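Local coordinates for antifreeze protein (Leucosporidium, PDB 3UYU) that binds the surface of ice crystals and inhibits their growth, conferring freeze tolerance with low thermal hysteresis activity, at residues 6-11 against 204-209; 16-21 against 34-39; 95-100 against 141-146; 168-173 against 188-193; 179-184 against 197-202. The protein carries 2 engineered substitutions. One frame throughout, in Å; residues are numbered along the deposited sequence.

Contact 1: 6-11 against 204-209; sequences VELGVA and NGRVLS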
# COMPACT_ATOMS: atom_id res chain seq x y z
N VAL A 6 -9.92 -2.96 -11.11
CA VAL A 6 -9.18 -3.64 -10.03
C VAL A 6 -8.04 -2.75 -9.51
O VAL A 6 -7.11 -2.38 -10.27
CB VAL A 6 -8.61 -4.99 -10.57
CG1 VAL A 6 -7.73 -5.68 -9.50
CG2 VAL A 6 -9.76 -5.90 -11.00
N GLU A 7 -8.07 -2.45 -8.21
CA GLU A 7 -7.17 -1.52 -7.60
C GLU A 7 -5.85 -2.22 -7.29
O GLU A 7 -5.79 -3.21 -6.54
CB GLU A 7 -7.81 -0.95 -6.30
CG GLU A 7 -6.89 -0.09 -5.51
CD GLU A 7 -6.36 1.09 -6.36
OE1 GLU A 7 -7.23 1.75 -6.99
OE2 GLU A 7 -5.12 1.35 -6.45
N LEU A 8 -4.78 -1.70 -7.88
CA LEU A 8 -3.46 -2.37 -7.75
C LEU A 8 -2.56 -1.82 -6.63
O LEU A 8 -1.57 -2.47 -6.29
CB LEU A 8 -2.68 -2.31 -9.08
CG LEU A 8 -3.45 -2.85 -10.27
CD1 LEU A 8 -2.53 -2.57 -11.52
CD2 LEU A 8 -3.71 -4.35 -10.13
N GLY A 9 -2.86 -0.61 -6.09
CA GLY A 9 -1.97 -0.11 -5.06
C GLY A 9 -0.57 0.09 -5.58
O GLY A 9 -0.34 0.54 -6.78
N VAL A 10 0.40 -0.32 -4.78
CA VAL A 10 1.75 -0.10 -5.09
C VAL A 10 2.15 -1.01 -6.28
O VAL A 10 3.18 -0.75 -6.91
CB VAL A 10 2.65 -0.42 -3.82
CG1 VAL A 10 4.13 -0.27 -4.12
CG2 VAL A 10 2.30 0.63 -2.72
N ALA A 11 1.36 -2.05 -6.56
CA ALA A 11 1.72 -2.93 -7.63
C ALA A 11 1.58 -2.25 -9.00
O ALA A 11 2.14 -2.75 -9.99
CB ALA A 11 0.91 -4.22 -7.58
N ASN A 204 1.65 -5.53 -23.32
CA ASN A 204 1.49 -4.18 -22.83
C ASN A 204 0.51 -4.25 -21.67
O ASN A 204 -0.64 -4.63 -21.82
CB ASN A 204 0.92 -3.22 -23.89
CG ASN A 204 1.83 -3.04 -25.11
OD1 ASN A 204 3.05 -3.11 -25.06
ND2 ASN A 204 1.19 -2.69 -26.22
N GLY A 205 1.04 -3.87 -20.51
CA GLY A 205 0.29 -4.20 -19.23
C GLY A 205 1.32 -4.44 -18.14
O GLY A 205 2.35 -3.77 -18.07
N ARG A 206 0.99 -5.40 -17.24
CA ARG A 206 1.86 -5.84 -16.19
C ARG A 206 1.64 -7.33 -15.91
O ARG A 206 0.58 -7.87 -16.22
CB ARG A 206 1.48 -5.13 -14.87
CG ARG A 206 1.36 -3.69 -14.95
CD ARG A 206 0.70 -3.39 -13.53
NE ARG A 206 0.22 -2.10 -13.77
CZ ARG A 206 1.02 -1.06 -13.86
NH1 ARG A 206 2.37 -1.19 -13.68
NH2 ARG A 206 0.53 0.13 -14.13
N VAL A 207 2.67 -7.94 -15.29
CA VAL A 207 2.64 -9.34 -14.89
C VAL A 207 2.85 -9.44 -13.36
O VAL A 207 3.89 -9.05 -12.87
CB VAL A 207 3.70 -10.17 -15.63
CG1 VAL A 207 3.62 -11.65 -15.24
CG2 VAL A 207 3.48 -10.02 -17.17
N LEU A 208 1.83 -9.95 -12.69
CA LEU A 208 1.84 -10.01 -11.20
C LEU A 208 1.65 -11.46 -10.86
O LEU A 208 0.56 -11.95 -11.00
CB LEU A 208 0.74 -9.11 -10.64
CG LEU A 208 0.77 -7.61 -11.13
CD1 LEU A 208 -0.36 -6.81 -10.53
CD2 LEU A 208 2.03 -6.90 -10.66
N SER A 209 2.70 -12.15 -10.39
CA SER A 209 2.54 -13.59 -10.13
C SER A 209 2.83 -13.95 -8.68
O SER A 209 3.83 -13.46 -8.13
CB SER A 209 3.56 -14.36 -10.99
OG SER A 209 3.62 -15.73 -10.54

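Contact 2: 16-21 against 34-39; sequences ILAKAG and IGVSPA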
# COMPACT_ATOMS: atom_id res chain seq x y z
N ILE A 16 6.74 -6.12 -13.72
CA ILE A 16 6.70 -7.53 -13.35
C ILE A 16 6.96 -7.58 -11.83
O ILE A 16 7.90 -6.93 -11.34
CB ILE A 16 7.84 -8.32 -14.07
CG1 ILE A 16 7.70 -8.21 -15.58
CG2 ILE A 16 7.71 -9.79 -13.73
CD1 ILE A 16 8.83 -8.94 -16.33
N LEU A 17 6.10 -8.29 -11.12
CA LEU A 17 6.28 -8.52 -9.69
C LEU A 17 6.00 -9.98 -9.41
O LEU A 17 5.02 -10.49 -9.87
CB LEU A 17 5.30 -7.64 -8.87
CG LEU A 17 5.48 -7.66 -7.34
CD1 LEU A 17 6.78 -6.99 -6.90
CD2 LEU A 17 4.31 -6.89 -6.73
N ALA A 18 6.92 -10.65 -8.69
CA ALA A 18 6.77 -12.07 -8.46
C ALA A 18 7.22 -12.42 -7.06
O ALA A 18 8.04 -11.76 -6.50
CB ALA A 18 7.57 -12.94 -9.51
N LYS A 19 6.69 -13.51 -6.55
CA LYS A 19 7.07 -13.91 -5.17
C LYS A 19 8.26 -14.83 -5.11
O LYS A 19 8.99 -14.84 -4.11
CB LYS A 19 5.86 -14.56 -4.49
CG LYS A 19 4.74 -13.52 -4.14
CD LYS A 19 3.64 -14.13 -3.28
CE LYS A 19 4.14 -14.22 -1.87
NZ LYS A 19 2.90 -14.71 -1.10
N ALA A 20 8.46 -15.63 -6.15
CA ALA A 20 9.45 -16.71 -6.12
C ALA A 20 10.66 -16.48 -7.00
O ALA A 20 11.73 -16.99 -6.73
CB ALA A 20 8.80 -18.02 -6.52
N GLY A 21 10.49 -15.70 -8.06
CA GLY A 21 11.59 -15.43 -8.98
C GLY A 21 11.17 -14.90 -10.34
O GLY A 21 9.99 -14.97 -10.69
N ILE A 34 10.97 -3.99 -12.03
CA ILE A 34 10.66 -5.34 -11.69
C ILE A 34 11.08 -5.66 -10.21
O ILE A 34 12.00 -5.00 -9.66
CB ILE A 34 11.27 -6.42 -12.67
CG1 ILE A 34 12.80 -6.47 -12.53
CG2 ILE A 34 10.85 -6.11 -14.17
CD1 ILE A 34 13.47 -7.66 -13.37
N GLY A 35 10.35 -6.61 -9.64
CA GLY A 35 10.57 -6.98 -8.23
C GLY A 35 10.22 -8.34 -7.81
O GLY A 35 9.36 -8.97 -8.38
N VAL A 36 10.99 -8.85 -6.81
CA VAL A 36 10.68 -10.11 -6.16
C VAL A 36 10.68 -9.98 -4.65
O VAL A 36 11.57 -9.28 -4.13
CB VAL A 36 11.61 -11.30 -6.57
CG1 VAL A 36 11.51 -11.55 -8.11
CG2 VAL A 36 13.00 -11.06 -6.19
N SER A 37 9.66 -10.58 -4.06
CA SER A 37 9.54 -10.66 -2.57
C SER A 37 8.51 -11.77 -2.29
O SER A 37 7.42 -11.79 -2.84
CB SER A 37 9.10 -9.32 -1.99
OG SER A 37 8.84 -9.52 -0.57
N PRO A 38 8.83 -12.69 -1.32
CA PRO A 38 9.96 -12.63 -0.38
C PRO A 38 11.31 -13.17 -0.86
O PRO A 38 12.32 -13.18 -0.11
CB PRO A 38 9.43 -13.50 0.79
CG PRO A 38 8.63 -14.51 0.12
CD PRO A 38 7.82 -13.66 -0.89
N ALA A 39 11.32 -13.62 -2.12
CA ALA A 39 12.62 -14.11 -2.67
C ALA A 39 13.77 -13.14 -2.65
O ALA A 39 13.63 -11.90 -2.88
CB ALA A 39 12.43 -14.63 -4.13

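Contact 3: 95-100 against 141-146; sequences AGFVDP and TWVFQI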
# COMPACT_ATOMS: atom_id res chain seq x y z
N ALA A 95 -11.01 -12.08 -8.39
CA ALA A 95 -11.67 -13.40 -8.19
C ALA A 95 -13.01 -13.26 -7.48
O ALA A 95 -13.89 -14.16 -7.63
CB ALA A 95 -10.79 -14.31 -7.41
N GLY A 96 -13.19 -12.13 -6.77
CA GLY A 96 -14.37 -11.92 -5.89
C GLY A 96 -15.61 -11.32 -6.46
O GLY A 96 -16.67 -11.40 -5.83
N PHE A 97 -15.55 -10.73 -7.68
CA PHE A 97 -16.73 -10.14 -8.29
C PHE A 97 -17.79 -11.21 -8.56
O PHE A 97 -17.47 -12.33 -8.99
CB PHE A 97 -16.40 -9.48 -9.64
CG PHE A 97 -15.55 -8.23 -9.56
CD1 PHE A 97 -16.03 -7.06 -9.00
CD2 PHE A 97 -14.26 -8.21 -10.17
CE1 PHE A 97 -15.21 -5.87 -8.94
CE2 PHE A 97 -13.43 -7.03 -10.14
CZ PHE A 97 -13.90 -5.87 -9.54
N VAL A 98 -19.05 -10.85 -8.30
CA VAL A 98 -20.17 -11.80 -8.43
C VAL A 98 -20.96 -11.47 -9.68
O VAL A 98 -20.80 -10.40 -10.30
CB VAL A 98 -21.11 -11.78 -7.18
CG1 VAL A 98 -20.38 -12.35 -6.00
CG2 VAL A 98 -21.69 -10.39 -7.00
N ASP A 99 -21.85 -12.41 -10.01
CA ASP A 99 -22.68 -12.44 -11.18
C ASP A 99 -22.08 -12.03 -12.53
O ASP A 99 -22.24 -10.91 -13.04
CB ASP A 99 -24.19 -12.22 -10.95
CG ASP A 99 -24.51 -11.04 -10.10
OD1 ASP A 99 -24.47 -9.94 -10.66
OD2 ASP A 99 -24.88 -11.22 -8.91
N PRO A 100 -21.36 -13.01 -13.10
CA PRO A 100 -20.69 -12.94 -14.36
C PRO A 100 -21.67 -12.60 -15.47
O PRO A 100 -22.86 -13.01 -15.43
CB PRO A 100 -20.10 -14.34 -14.56
CG PRO A 100 -20.96 -15.25 -13.67
CD PRO A 100 -21.26 -14.36 -12.48
N THR A 141 -14.48 -1.46 -18.63
CA THR A 141 -13.66 -2.44 -17.90
C THR A 141 -14.03 -3.89 -18.21
O THR A 141 -15.21 -4.22 -18.48
CB THR A 141 -13.70 -2.22 -16.35
OG1 THR A 141 -15.08 -2.08 -15.98
CG2 THR A 141 -12.92 -0.98 -15.98
N TRP A 142 -12.98 -4.74 -18.18
CA TRP A 142 -13.11 -6.18 -18.41
C TRP A 142 -12.38 -6.91 -17.26
O TRP A 142 -11.27 -6.56 -16.93
CB TRP A 142 -12.35 -6.60 -19.67
CG TRP A 142 -12.97 -6.21 -21.00
CD1 TRP A 142 -13.73 -7.00 -21.84
CD2 TRP A 142 -12.81 -4.94 -21.67
NE1 TRP A 142 -14.04 -6.29 -23.00
CE2 TRP A 142 -13.50 -5.04 -22.91
CE3 TRP A 142 -12.16 -3.73 -21.35
CZ2 TRP A 142 -13.57 -3.97 -23.84
CZ3 TRP A 142 -12.22 -2.66 -22.27
CH2 TRP A 142 -12.97 -2.80 -23.51
N VAL A 143 -13.01 -7.96 -16.71
CA VAL A 143 -12.30 -8.87 -15.80
C VAL A 143 -12.61 -10.27 -16.22
O VAL A 143 -13.81 -10.57 -16.46
CB VAL A 143 -12.76 -8.68 -14.32
CG1 VAL A 143 -12.20 -9.87 -13.43
CG2 VAL A 143 -12.35 -7.32 -13.84
N PHE A 144 -11.56 -11.08 -16.36
CA PHE A 144 -11.62 -12.55 -16.61
C PHE A 144 -11.28 -13.30 -15.35
O PHE A 144 -10.27 -13.01 -14.71
CB PHE A 144 -10.63 -12.91 -17.74
CG PHE A 144 -10.89 -12.04 -18.96
CD1 PHE A 144 -10.34 -10.75 -19.05
CD2 PHE A 144 -11.85 -12.41 -19.89
CE1 PHE A 144 -10.71 -9.89 -20.14
CE2 PHE A 144 -12.18 -11.59 -20.97
CZ PHE A 144 -11.64 -10.32 -21.10
N GLN A 145 -12.19 -14.19 -14.97
CA GLN A 145 -11.98 -15.07 -13.81
C GLN A 145 -11.81 -16.49 -14.31
O GLN A 145 -12.79 -17.06 -14.85
CB GLN A 145 -13.18 -15.01 -12.87
CG GLN A 145 -13.57 -13.61 -12.38
CD GLN A 145 -14.86 -13.62 -11.61
OE1 GLN A 145 -15.86 -14.26 -12.04
NE2 GLN A 145 -14.92 -12.85 -10.52
N ILE A 146 -10.58 -16.98 -14.28
CA ILE A 146 -10.24 -18.28 -14.90
C ILE A 146 -9.73 -19.20 -13.79
O ILE A 146 -8.65 -18.95 -13.22
CB ILE A 146 -9.14 -18.08 -15.99
CG1 ILE A 146 -9.67 -17.14 -17.11
CG2 ILE A 146 -8.73 -19.41 -16.57
CD1 ILE A 146 -8.65 -16.59 -18.03
O HOH W 1 -18.19 -14.32 -10.78

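Contact 4: 168-173 against 188-193; sequences NIAFQV and VLLAKR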
# COMPACT_ATOMS: atom_id res chain seq x y z
N ASN A 168 -7.54 -1.12 -18.24
CA ASN A 168 -8.89 -1.50 -17.81
C ASN A 168 -9.21 -2.95 -18.07
O ASN A 168 -10.41 -3.27 -18.08
CB ASN A 168 -9.94 -0.55 -18.46
CG ASN A 168 -9.76 0.88 -17.97
OD1 ASN A 168 -9.34 1.13 -16.81
ND2 ASN A 168 -10.06 1.86 -18.88
N ILE A 169 -8.19 -3.80 -18.33
CA ILE A 169 -8.38 -5.23 -18.69
C ILE A 169 -7.58 -6.01 -17.64
O ILE A 169 -6.35 -5.80 -17.52
CB ILE A 169 -7.83 -5.52 -20.13
CG1 ILE A 169 -8.68 -4.75 -21.20
CG2 ILE A 169 -7.84 -6.98 -20.42
CD1 ILE A 169 -8.03 -4.78 -22.65
N ALA A 170 -8.27 -6.85 -16.87
CA ALA A 170 -7.59 -7.67 -15.84
C ALA A 170 -7.94 -9.13 -15.97
O ALA A 170 -9.13 -9.46 -16.11
CB ALA A 170 -7.97 -7.17 -14.45
N PHE A 171 -6.91 -9.98 -15.93
CA PHE A 171 -7.08 -11.42 -16.02
C PHE A 171 -6.65 -12.04 -14.72
O PHE A 171 -5.47 -12.00 -14.35
CB PHE A 171 -6.16 -11.98 -17.14
CG PHE A 171 -6.68 -11.78 -18.57
CD1 PHE A 171 -7.31 -12.85 -19.22
CD2 PHE A 171 -6.46 -10.58 -19.27
CE1 PHE A 171 -7.78 -12.74 -20.56
CE2 PHE A 171 -6.96 -10.43 -20.61
CZ PHE A 171 -7.58 -11.50 -21.25
N GLN A 172 -7.61 -12.67 -14.04
CA GLN A 172 -7.24 -13.41 -12.80
C GLN A 172 -7.20 -14.88 -13.16
O GLN A 172 -8.20 -15.40 -13.66
CB GLN A 172 -8.35 -13.16 -11.77
CG GLN A 172 -8.27 -14.12 -10.49
CD GLN A 172 -9.08 -15.38 -10.67
OE1 GLN A 172 -10.27 -15.33 -11.04
NE2 GLN A 172 -8.45 -16.55 -10.35
N VAL A 173 -6.03 -15.51 -12.96
CA VAL A 173 -5.86 -16.89 -13.44
C VAL A 173 -5.35 -17.78 -12.31
O VAL A 173 -4.29 -17.53 -11.74
CB VAL A 173 -4.83 -16.90 -14.55
CG1 VAL A 173 -4.66 -18.30 -15.16
CG2 VAL A 173 -5.14 -15.81 -15.68
N VAL A 188 -3.55 -6.46 -17.54
CA VAL A 188 -2.94 -6.82 -16.26
C VAL A 188 -3.11 -8.31 -15.99
O VAL A 188 -4.25 -8.81 -15.96
CB VAL A 188 -3.56 -5.98 -15.12
CG1 VAL A 188 -2.92 -6.37 -13.78
CG2 VAL A 188 -3.33 -4.53 -15.34
N LEU A 189 -2.03 -9.07 -15.87
CA LEU A 189 -2.10 -10.49 -15.52
C LEU A 189 -1.92 -10.69 -14.02
O LEU A 189 -0.88 -10.31 -13.51
CB LEU A 189 -0.98 -11.19 -16.26
CG LEU A 189 -1.05 -12.63 -16.66
CD1 LEU A 189 -2.47 -13.08 -17.21
CD2 LEU A 189 0.00 -12.74 -17.78
N LEU A 190 -2.99 -11.15 -13.35
CA LEU A 190 -2.94 -11.46 -11.89
C LEU A 190 -2.95 -12.99 -11.84
O LEU A 190 -4.03 -13.64 -11.87
CB LEU A 190 -4.16 -10.87 -11.17
CG LEU A 190 -4.24 -9.32 -11.18
CD1 LEU A 190 -5.71 -8.87 -10.97
CD2 LEU A 190 -3.43 -8.86 -10.10
N ALA A 191 -1.74 -13.55 -11.78
CA ALA A 191 -1.50 -15.02 -11.84
C ALA A 191 -1.23 -15.61 -10.47
O ALA A 191 -0.42 -15.08 -9.72
CB ALA A 191 -0.30 -15.29 -12.71
N LYS A 192 -1.99 -16.67 -10.17
CA LYS A 192 -1.71 -17.42 -8.95
C LYS A 192 -0.44 -18.24 -8.98
O LYS A 192 0.21 -18.45 -7.94
CB LYS A 192 -2.93 -18.23 -8.50
CG LYS A 192 -2.75 -18.73 -7.09
CD LYS A 192 -3.37 -20.04 -6.88
CE LYS A 192 -3.58 -20.27 -5.38
NZ LYS A 192 -3.68 -18.93 -4.73
N ARG A 193 -0.08 -18.74 -10.16
CA ARG A 193 1.07 -19.65 -10.29
C ARG A 193 1.96 -19.12 -11.40
O ARG A 193 2.12 -17.91 -11.54
CB ARG A 193 0.59 -21.08 -10.54
CG ARG A 193 -0.31 -21.62 -9.35
CD ARG A 193 -0.77 -23.01 -9.65
NE ARG A 193 -0.59 -23.86 -8.48
CZ ARG A 193 -0.56 -25.20 -8.53
NH1 ARG A 193 -0.74 -25.83 -9.70
NH2 ARG A 193 -0.38 -25.92 -7.41

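Contact 5: 179-184 against 197-202; sequences VGKGAH and LQTGSS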
# COMPACT_ATOMS: atom_id res chain seq x y z
N VAL A 179 2.07 -17.56 -22.57
CA VAL A 179 1.84 -16.66 -23.72
C VAL A 179 2.73 -17.24 -24.82
O VAL A 179 3.95 -17.31 -24.67
CB VAL A 179 2.23 -15.20 -23.38
CG1 VAL A 179 2.02 -14.26 -24.55
CG2 VAL A 179 1.44 -14.70 -22.18
N GLY A 180 2.12 -17.68 -25.92
CA GLY A 180 2.94 -18.35 -26.93
C GLY A 180 4.03 -17.57 -27.61
O GLY A 180 4.06 -16.34 -27.62
N LYS A 181 4.94 -18.27 -28.30
CA LYS A 181 5.98 -17.58 -29.06
C LYS A 181 5.45 -16.48 -30.04
O LYS A 181 4.53 -16.73 -30.86
CB LYS A 181 6.80 -18.61 -29.88
CG LYS A 181 7.40 -19.69 -29.00
CD LYS A 181 7.79 -20.94 -29.85
CE LYS A 181 9.06 -20.76 -30.60
NZ LYS A 181 10.20 -21.59 -30.01
N GLY A 182 5.97 -15.29 -29.91
CA GLY A 182 5.59 -14.11 -30.73
C GLY A 182 4.15 -13.64 -30.58
O GLY A 182 3.68 -12.83 -31.40
N ALA A 183 3.45 -14.12 -29.57
CA ALA A 183 2.09 -13.65 -29.29
C ALA A 183 2.15 -12.28 -28.60
O ALA A 183 3.18 -11.87 -28.09
CB ALA A 183 1.32 -14.63 -28.40
N HIS A 184 1.05 -11.55 -28.72
CA HIS A 184 0.96 -10.20 -28.10
C HIS A 184 -0.26 -10.11 -27.19
O HIS A 184 -1.41 -10.26 -27.63
CB HIS A 184 0.85 -9.09 -29.16
CG HIS A 184 0.67 -7.76 -28.54
ND1 HIS A 184 1.70 -7.10 -27.89
CD2 HIS A 184 -0.44 -7.03 -28.36
CE1 HIS A 184 1.22 -6.00 -27.35
NE2 HIS A 184 -0.08 -5.93 -27.60
N LEU A 197 6.43 -16.11 -20.63
CA LEU A 197 6.26 -15.36 -21.87
C LEU A 197 7.25 -16.01 -22.84
O LEU A 197 8.45 -15.81 -22.70
CB LEU A 197 6.52 -13.85 -21.72
CG LEU A 197 5.54 -13.06 -20.79
CD1 LEU A 197 5.77 -11.57 -21.18
CD2 LEU A 197 4.12 -13.47 -20.60
N GLN A 198 6.71 -16.79 -23.77
CA GLN A 198 7.59 -17.56 -24.67
C GLN A 198 8.29 -16.67 -25.72
O GLN A 198 7.90 -15.52 -26.00
CB GLN A 198 6.87 -18.77 -25.30
CG GLN A 198 6.30 -19.84 -24.25
CD GLN A 198 5.62 -21.04 -24.87
OE1 GLN A 198 4.92 -20.96 -25.86
NE2 GLN A 198 5.78 -22.19 -24.24
N THR A 199 9.30 -17.27 -26.33
CA THR A 199 10.22 -16.56 -27.21
C THR A 199 9.59 -15.54 -28.14
O THR A 199 8.70 -15.84 -28.98
CB THR A 199 11.33 -17.46 -27.83
OG1 THR A 199 11.84 -17.00 -29.08
CG2 THR A 199 11.20 -18.89 -27.50
N GLY A 200 10.04 -14.30 -27.89
CA GLY A 200 9.69 -13.09 -28.70
C GLY A 200 8.23 -12.63 -28.57
O GLY A 200 7.74 -11.84 -29.40
N SER A 201 7.52 -13.09 -27.53
CA SER A 201 6.21 -12.50 -27.20
C SER A 201 6.35 -11.12 -26.58
O SER A 201 7.42 -10.71 -26.21
CB SER A 201 5.47 -13.43 -26.25
OG SER A 201 6.25 -13.58 -25.06
N SER A 202 5.22 -10.42 -26.54
CA SER A 202 5.14 -9.04 -26.01
C SER A 202 3.85 -8.84 -25.26
O SER A 202 2.86 -9.54 -25.49
CB SER A 202 5.26 -8.03 -27.17
OG SER A 202 4.22 -8.21 -28.11
O HOH W 2 5.23 -10.20 -30.00

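Contact 1: 6-11 against 204-209
Arg206 is the first residue of 204-209 to reach the 6-11 loop, just after the chain has turned a corner at Asn204 and Gly205. Its CG stands anti to its own carbonyl carbon (chi1 -51°), and the chain then runs extended to NE, carrying the head group across to Leu8. There NE lies 3.6 Å from Leu8 CD1, a polar nitrogen against a methyl, and Arg206 CD keeps 3.9 Å from Ala11 O. Both Leu8 CD1 and Ala11 O approach the guanidinium obliquely. Its polar grip lies just beyond the loop, where NH1 hydrogen-bonds to Phe14 O. Cut back to an alanine here, the side chain would probably leave Phe14 O without this donor and open a gap beside Leu8 CD1. Two residues on, Leu208 points the same way along the strand and offers CD1 to two partners: Ala11 CB at 4.1 Å and Leu8 CD2 at 4.2 Å. The loop has its own bracing, for Ala11 N donates to Leu8 O over 3.0 Å at the start of the 3-10 turn. Val6 and Val10 meanwhile touch helix 76-96. The N-terminal loop thus meets that helix with one set of side chains and the strand with another, a largely apolar join typical of the ice-binding-protein fold, in which a long helix runs beside a right-handed beta-helix.

Contact 2: 16-21 against 34-39
The peptide plane that follows Gly35 is covered on one face by Leu17, whose CD1 sits 3.8 Å from Gly35 C, while Ala18 N comes in at the carbonyl end and hydrogen-bonds to Gly35 O. Leu17 reaches that face because CG is anti to its backbone N (chi1 -174°). A CB on Gly35 would come very close to the same methyl, so the glycine suits this spot. Either side of this peptide the ladder, which joins neighbouring coils of the right-handed parallel beta-helix, continues in register: Gly35 N donates to Ile16 O over 3.0 Å, and Ser37 N to Ala18 O over 3.2 Å, the latter in the carbonyl plane. Beyond the strands a weak bond from Ala39 N to Lys19 O carries the pairing into the turn. On the sheet face away from Leu17, Ile16 and Ile34 lie side by side, with Ile34 CG2 packed 3.7 Å from Ile16 CB. Ala18 and Val36 share that face, and Val36 CG1 comes within 4.0 Å of Gly21 CA. At the far end Lys19 crosses the cis Ser37-Pro38 junction at a slant: its CG lies 3.4 Å from Ser37 O, a buried carbonyl with no hydrogen-bond partner in the model, met by the CA-H of Lys19, and its CE 3.8 Å from Pro38 CD. Lys19 NZ ends in a salt bridge to Glu88. Leu17 faces helix 76-96 at Leu80 and Ala83, whereas Ile16 and Val36 turn to Ile22. Strands 202-209 and 67-69 continue the ladder on its two flanks, and Pro38 packs on Glu229 of the second subunit.

Contact 3: 95-100 against 141-146
Where helix 76-96 ends, the chain leaving it is tied to the flank of the beta-helix, and Gln145 of strand 142-146 makes the tie to Phe97. Gln145 CG is anti to the residue's carbonyl carbon (chi1 -55°) and the chain beyond is extended, which brings the amide to the end of the helix. Its NE2 donates to Phe97 O over 3.0 Å in a nearly straight bond (172°), and the acceptor lies close to the plane of the amide. The bond meets Phe97 O from the side of the carbonyl, with a C=O...N angle of 123°. The same nitrogen also hydrogen-bonds to Ala94 O in the last turn of the helix, while Ala95 O, although 3.3 Å from Gln145 NE2, is poorly angled for a bond. The other half of the amide is engaged through a water: it donates to Gln145 OE1 at 2.6 Å and to Phe97 O at 2.8 Å. One carbonyl thus accepts both directly and through water, and the amide is held at both its ends, which fixes which way round it sits. Next to these polar bonds the Phe97 ring crosses Val143 at about a right angle, CE2 resting 3.9 Å from Val143 CG2. The methyl approaches the ring obliquely. Phe97 also touches Leu119 on the adjoining strand 118-122. A strand glutamine that binds backbone carbonyls at and just past the helix end is the arrangement here, and the helix it meets lies along the right-handed beta-helix in this ice-binding family.

Contact 4: 168-173 against 188-193
Phe171 N and Val188 O form one rung of a five-bond ladder between two parallel strands, in which Ala170 is level with Val188 and Phe171 with Leu189. Val188 N donates to Ile169 O, Phe171 N to Val188 O, Leu190 N to Phe171 O, Val173 N to Leu190 O and Lys192 N to Val173 O. All five are short and close to straight, and the last carries the pairing past the end of strand 188-191. A weaker layer of CA-H...O contacts runs beside them, such as Gln172 CA to Leu190 O at 3.3 Å. The apolar packing centres on Leu189. With its CG anti to the backbone N (chi1 -152°), CD1 swings across to the partner strand and rests against both Phe171 CB at 3.9 Å and Val173 CG2 at 4.1 Å. Val188 O, besides accepting from Phe171 N, lies at the edge of the Phe171 ring. On the other face Ala170 CB and Leu190 CD1 touch more loosely, at 4.5 Å. These are successive coils of the right-handed parallel beta-helix. Strand 142-146 flanks 169-173, where Phe144 stacks on the Phe171 ring, and strand 202-209 flanks 188-191. Helix 76-96 packs on Gln172 and Leu190, and Tyr91 OH takes the Gln172 NE2 bond.

Contact 5: 179-184 against 197-202
His184 ND1 and Ser202 OG share a hydrogen bond of 2.8 Å, the hydroxyl lying at the ring's edge near its plane; either could donate. His184 NE2 is satisfied by Glu186, so the ring is held from two sides. A leucine in its place would probably leave the Glu186 carboxylate without this partner and Ser202 OG with water 2, 2.9 Å away, but no mate across the contact. The backbone bonds tie one loop to the next: Gln198 N to Val179 O at 2.9 Å, Ser202 N to Ala183 O, and Gly182 N to Thr199 O, bent at 134°. The two loops are type II beta turns, 180-183 and 198-201, stacked as matching corners of neighbouring beta-helix coils; they follow strands 177-179 and 195-197 of the sheet that carries the inferred ice-binding sites. Within the second turn Gln198 O accepts twice, from Ser201 N and from Ser201 OG at 2.7 Å. That hydroxyl sits between its own N and carbonyl carbon (chi1 60°), within reach back to Gln198. In the first turn Ala183 N closes onto Gly180 O at 3.0 Å. Where the strands lead into the turns, Val179 CG2 and Leu197 CD2 press together at 3.3 Å, tighter than usual packing.

How the contacts relate
From the N terminus, residues 6-11 open the widest loop, closed only when 204-209 returns in contact 1; the other four contacts nest inside it. Contact 2 closes a short loop, one coil of the beta-helix, and touches contact 1 where Leu17 bonds to Val207 and Ser209. After helix 76-96, contact 3 bridges 95-100 to strand 142-146, whose next neighbour, 169-173, belongs to contact 4; Gln172 N and Phe144 O join them. Contacts 4 and 5 cross, since 179-184 lies between the segments of contact 4 and 197-202 after both. Contacts 1 to 4 thus tie the helix-bearing flank together, and contact 5 stacks the corners that follow two inner strands of the other sheet.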